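Local atomic coordinates of hypothetical protein PA2201 (Pseudomonas aeruginosa, PDB entry 2FEF), a protein that is of unknown function but probably acts as an immunity protein against a PoNe-type toxin. Residues Ala48-Arg51 and Phe52-His56; Ala223-Gln227 and Ser228-Glu232. One frame throughout, in Å; residues are numbered along the deposited sequence. Where two conformers were deposited one is given.

Overall arrangement
Both contacts are local, each within one helix, and both are partly buried. Their centres lie about 39 Å apart, on opposite sides of the chain's centre. Interaction 1 is the C-terminal end of helix 35-54, in the PA2201 N-terminal domain-like region; interaction 2 is most of helix 223-234, in the C-terminal PoNi region. In interaction 1 the helix ends in a tightened turn and serine hydroxyls bond to carbonyls, while Asp50 and Arg54 reach a second subunit. In interaction 2 the helix widens instead of ending. There Tyr225, Leu226 and Tyr230 are buried, and Gln227 joins the exposed Arg231 and Glu232 in a polar cluster. No other protein chain of the assembly touches either segment of interaction 2.

Interaction 1 of 2, residues Ala48-Arg51 and Phe52-His56; sequences ALDR and FSRSH
Ala48 O accepts the amide of Phe52, and this is a regular helical bond of 3.0 Å between O and N. Leu49 O does the same for Ser53 N. It also sits near the edge of the Phe52 ring. That ring leads off toward Trp76, which it meets edge-to-face. Asp50 O is gripped from the next turn by the Ser53 hydroxyl, OG to O 2.7 Å. The hydroxyl reaches back because OG lies between the backbone N and the carbonyl carbon (chi1 85°). Arg54 N adds only a weak bond to Asp50 O. The carboxylate of Asp50 lies alongside the Arg54 chain, with OD1 3.8 Å from CG. Arg51 O takes Arg54 N at 3.1 Å, an i-to-i+3 bond, so the turn is tighter here. One step on, Phe52 O accepts both Ser55 N and Ser55 OG, the latter at 2.6 Å on a lone pair. Ser55 is the N-cap of helix 56-59, its OG in a weak hydrogen bond with Tyr58 N. The serine hydroxyls thus occupy carbonyls at the helix end, while Asp50 is held both by Arg20 of its own chain and by Tyr251 of the second subunit, and Arg54 by Glu81 of that subunit.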
loop_
_atom_site.group_PDB
_atom_site.type_symbol
_atom_site.label_atom_id
_atom_site.label_comp_id
_atom_site.label_asym_id
_atom_site.label_seq_id
_atom_site.Cartn_x
_atom_site.Cartn_y
_atom_site.Cartn_z
ATOM N N ALA B 48 4.451 -1.969 3.891
ATOM C CA ALA B 48 3.721 -0.800 4.434
ATOM C C ALA B 48 4.663 0.102 5.268
ATOM O O ALA B 48 4.654 1.324 5.173
ATOM C CB ALA B 48 2.535 -1.284 5.299
ATOM N N LEU B 49 5.456 -0.516 6.118
ATOM C CA LEU B 49 6.397 0.222 6.960
ATOM C C LEU B 49 7.529 0.765 6.122
ATOM O O LEU B 49 8.026 1.849 6.393
ATOM C CB LEU B 49 6.951 -0.691 8.079
ATOM C CG LEU B 49 5.942 -1.053 9.174
ATOM C CD1 LEU B 49 6.380 -2.274 9.939
ATOM C CD2 LEU B 49 5.772 0.109 10.131
ATOM N N ASP B 50 7.947 0.034 5.082
ATOM C CA ASP B 50 8.999 0.566 4.215
ATOM C C ASP B 50 8.496 1.824 3.466
ATOM O O ASP B 50 9.204 2.849 3.360
ATOM C CB ASP B 50 9.478 -0.495 3.217
ATOM C CG ASP B 50 10.795 -0.125 2.575
ATOM O OD1 ASP B 50 10.851 0.864 1.811
ATOM O OD2 ASP B 50 11.773 -0.857 2.795
ATOM N N ARG B 51 7.269 1.745 2.965
ATOM C CA ARG B 51 6.602 2.862 2.273
ATOM C C ARG B 51 6.532 4.085 3.184
ATOM O O ARG B 51 6.869 5.225 2.806
ATOM C CB ARG B 51 5.179 2.398 1.858
ATOM C CG ARG B 51 4.291 3.454 1.169
ATOM C CD ARG B 51 3.402 2.826 0.083
ATOM N NE ARG B 51 4.099 1.703 -0.551
ATOM C CZ ARG B 51 4.933 1.802 -1.589
ATOM N NH1 ARG B 51 5.148 2.963 -2.171
ATOM N NH2 ARG B 51 5.530 0.715 -2.059
ATOM N N PHE B 52 6.068 3.843 4.409
ATOM C CA PHE B 52 6.022 4.885 5.440
ATOM C C PHE B 52 7.408 5.521 5.683
ATOM O O PHE B 52 7.547 6.748 5.733
ATOM C CB PHE B 52 5.496 4.311 6.767
ATOM C CG PHE B 52 5.531 5.314 7.918
ATOM C CD1 PHE B 52 4.748 6.479 7.866
ATOM C CD2 PHE B 52 6.338 5.082 9.028
ATOM C CE1 PHE B 52 4.775 7.396 8.931
ATOM C CE2 PHE B 52 6.353 5.971 10.097
ATOM C CZ PHE B 52 5.592 7.133 10.049
ATOM N N SER B 53 8.420 4.682 5.788
ATOM C CA SER B 53 9.811 5.153 6.010
ATOM C C SER B 53 10.343 6.031 4.866
ATOM O O SER B 53 11.294 6.849 5.042
ATOM C CB SER B 53 10.738 3.930 6.284
ATOM O OG SER B 53 11.204 3.355 5.054
ATOM N N ARG B 54 9.776 5.869 3.671
ATOM C CA ARG B 54 10.212 6.656 2.521
ATOM C C ARG B 54 9.323 7.868 2.289
ATOM O O ARG B 54 9.643 8.694 1.427
ATOM C CB ARG B 54 10.284 5.800 1.251
ATOM C CG ARG B 54 11.235 4.587 1.358
ATOM C CD ARG B 54 12.700 5.062 1.608
ATOM N NE ARG B 54 13.178 5.867 0.477
ATOM C CZ ARG B 54 14.368 6.466 0.429
ATOM N NH1 ARG B 54 15.205 6.348 1.445
ATOM N NH2 ARG B 54 14.729 7.186 -0.632
ATOM N N SER B 55 8.221 7.976 3.045
ATOM C CA SER B 55 7.280 9.120 2.910
ATOM C C SER B 55 7.864 10.441 3.409
ATOM O O SER B 55 8.716 10.463 4.270
ATOM C CB SER B 55 5.934 8.799 3.611
ATOM O OG SER B 55 6.098 8.756 5.034
ATOM N N HIS B 56 7.422 11.561 2.830
ATOM C CA HIS B 56 7.851 12.873 3.290
ATOM C C HIS B 56 7.495 13.091 4.756
ATOM O O HIS B 56 8.292 13.619 5.498
ATOM C CB HIS B 56 7.208 13.975 2.448
ATOM C CG HIS B 56 7.737 15.335 2.766
ATOM N ND1 HIS B 56 7.116 16.181 3.658
ATOM C CD2 HIS B 56 8.865 15.964 2.374
ATOM C CE1 HIS B 56 7.818 17.294 3.773
ATOM N NE2 HIS B 56 8.881 17.194 2.996
#

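Interaction 2 of 2, residues Ala223-Gln227 and Ser228-Glu232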
loop_
_atom_site.group_PDB
_atom_site.type_symbol
_atom_site.label_atom_id
_atom_site.label_comp_id
_atom_site.label_asym_id
_atom_site.label_seq_id
_atom_site.Cartn_x
_atom_site.Cartn_y
_atom_site.Cartn_z
ATOM N N ALA B 223 -5.692 -20.400 35.720
ATOM C CA ALA B 223 -5.962 -21.527 34.830
ATOM C C ALA B 223 -7.415 -21.542 34.273
ATOM O O ALA B 223 -7.595 -21.708 33.066
ATOM C CB ALA B 223 -5.552 -22.874 35.466
ATOM N N PRO B 224 -8.450 -21.345 35.130
ATOM C CA PRO B 224 -9.818 -21.214 34.595
ATOM C C PRO B 224 -9.988 -20.062 33.590
ATOM O O PRO B 224 -10.697 -20.227 32.594
ATOM C CB PRO B 224 -10.665 -20.981 35.858
ATOM C CG PRO B 224 -9.908 -21.747 36.933
ATOM C CD PRO B 224 -8.470 -21.339 36.608
ATOM N N TYR B 225 -9.319 -18.941 33.838
ATOM C CA TYR B 225 -9.294 -17.810 32.905
ATOM C C TYR B 225 -8.748 -18.194 31.528
ATOM O O TYR B 225 -9.370 -17.868 30.507
ATOM C CB TYR B 225 -8.516 -16.622 33.503
ATOM C CG TYR B 225 -8.441 -15.402 32.589
ATOM C CD1 TYR B 225 -9.484 -14.492 32.535
ATOM C CD2 TYR B 225 -7.290 -15.162 31.786
ATOM C CE1 TYR B 225 -9.402 -13.358 31.701
ATOM C CE2 TYR B 225 -7.197 -14.032 30.960
ATOM C CZ TYR B 225 -8.264 -13.136 30.927
ATOM O OH TYR B 225 -8.187 -12.023 30.091
ATOM N N LEU B 226 -7.597 -18.880 31.488
ATOM C CA LEU B 226 -7.048 -19.346 30.218
ATOM C C LEU B 226 -7.970 -20.336 29.498
ATOM O O LEU B 226 -8.072 -20.300 28.271
ATOM C CB LEU B 226 -5.675 -20.021 30.407
ATOM C CG LEU B 226 -4.447 -19.136 30.555
ATOM C CD1 LEU B 226 -3.201 -19.971 30.742
ATOM C CD2 LEU B 226 -4.312 -18.235 29.306
ATOM N N GLN B 227 -8.594 -21.250 30.241
ATOM C CA GLN B 227 -9.492 -22.234 29.634
ATOM C C GLN B 227 -10.730 -21.581 29.040
ATOM O O GLN B 227 -11.096 -21.871 27.901
ATOM C CB GLN B 227 -9.916 -23.316 30.645
ATOM C CG GLN B 227 -10.918 -24.402 30.084
ATOM C CD GLN B 227 -10.358 -25.192 28.907
ATOM O OE1 GLN B 227 -9.146 -25.225 28.690
ATOM N NE2 GLN B 227 -11.246 -25.822 28.128
ATOM N N SER B 228 -11.371 -20.703 29.815
ATOM C CA SER B 228 -12.644 -20.139 29.416
ATOM C C SER B 228 -12.501 -18.955 28.461
ATOM O O SER B 228 -13.269 -18.853 27.499
ATOM C CB SER B 228 -13.472 -19.762 30.645
ATOM O OG SER B 228 -13.069 -18.516 31.184
ATOM N N GLN B 229 -11.516 -18.078 28.688
ATOM C CA GLN B 229 -11.449 -16.875 27.868
ATOM C C GLN B 229 -10.583 -17.010 26.617
ATOM O O GLN B 229 -10.631 -16.155 25.732
ATOM C CB GLN B 229 -11.068 -15.628 28.710
ATOM C CG GLN B 229 -12.032 -15.309 29.889
ATOM C CD GLN B 229 -13.478 -15.267 29.461
ATOM O OE1 GLN B 229 -13.843 -14.560 28.503
ATOM N NE2 GLN B 229 -14.314 -16.048 30.141
ATOM N N TYR B 230 -9.808 -18.100 26.533
ATOM C CA TYR B 230 -8.950 -18.299 25.374
ATOM C C TYR B 230 -9.343 -19.590 24.697
ATOM O O TYR B 230 -9.890 -19.548 23.617
ATOM C CB TYR B 230 -7.460 -18.277 25.745
ATOM C CG TYR B 230 -6.989 -16.881 25.960
ATOM C CD1 TYR B 230 -7.180 -16.236 27.187
ATOM C CD2 TYR B 230 -6.443 -16.149 24.897
ATOM C CE1 TYR B 230 -6.799 -14.888 27.360
ATOM C CE2 TYR B 230 -6.042 -14.819 25.064
ATOM C CZ TYR B 230 -6.233 -14.197 26.283
ATOM O OH TYR B 230 -5.824 -12.901 26.419
ATOM N N ARG B 231 -9.121 -20.733 25.361
ATOM C CA ARG B 231 -9.327 -22.000 24.692
ATOM C C ARG B 231 -10.778 -22.189 24.241
ATOM O O ARG B 231 -10.998 -22.524 23.082
ATOM C CB ARG B 231 -8.820 -23.196 25.522
ATOM C CG ARG B 231 -8.885 -24.514 24.726
ATOM C CD ARG B 231 -8.250 -25.665 25.455
ATOM N NE ARG B 231 -8.947 -26.922 25.149
ATOM C CZ ARG B 231 -9.046 -27.970 25.971
ATOM N NH1 ARG B 231 -8.476 -27.958 27.181
ATOM N NH2 ARG B 231 -9.726 -29.039 25.576
ATOM N N GLU B 232 -11.739 -21.962 25.141
ATOM C CA GLU B 232 -13.161 -22.125 24.812
ATOM C C GLU B 232 -13.697 -21.055 23.860
ATOM O O GLU B 232 -14.648 -21.297 23.088
ATOM C CB GLU B 232 -14.000 -22.205 26.095
ATOM C CG GLU B 232 -13.776 -23.538 26.811
ATOM C CD GLU B 232 -14.401 -23.622 28.209
ATOM O OE1 GLU B 232 -15.067 -22.670 28.674
ATOM O OE2 GLU B 232 -14.230 -24.683 28.847
#
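The local axes of 223-227 and 228-232 are 40° apart, consistent with the irregular turn between them. Up to Gln229 the bonding is alpha-helical: Pro224 O takes Ser228 N at 2.9 Å and Tyr225 O takes Gln229 N at 2.8 Å. Then the spacing grows by one residue. Leu226 O receives Arg231 N at 3.1 Å, and Tyr230 N bonds to it only weakly. Gln227 O receives Glu232 N at 2.8 Å. These i-to-i+5 bonds define a pi-type turn, a widening inside a continuing helix.

The Tyr225 ring carries Gln229 CB over one face, toward the rim. CE1 of Tyr225 lies 3.7 Å from Gln229 CG. On another side, Tyr225 CE2 meets the edge of the Tyr230 ring at CE1, 3.7 Å away. Both tyrosine hydroxyls bond to Glu259 OE2, so one carboxylate oxygen joins the two rings to helix 258-267. Leu226 CD2 touches Tyr230 CD1 obliquely, and Leu226 packs on Val260 and Leu274. Tyr230 follows Tyr225 by five places, and the wider turn brings both to the same buried face.

Gln227 works on the outer side. Its chain bends at chi2 (60°), which brings the amide back toward the next turn. NE2 gives a hydrogen bond to Glu232 OE2 of 3.3 Å, on the anti side of the carboxylate but tilted out of its plane. NE2 also sits over one face of the Arg231 guanidinium, toward the rim, and the guanidinium plane is turned 81° from the amide. Gln227 OE1 accepts a weak bond from Arg231 NH1.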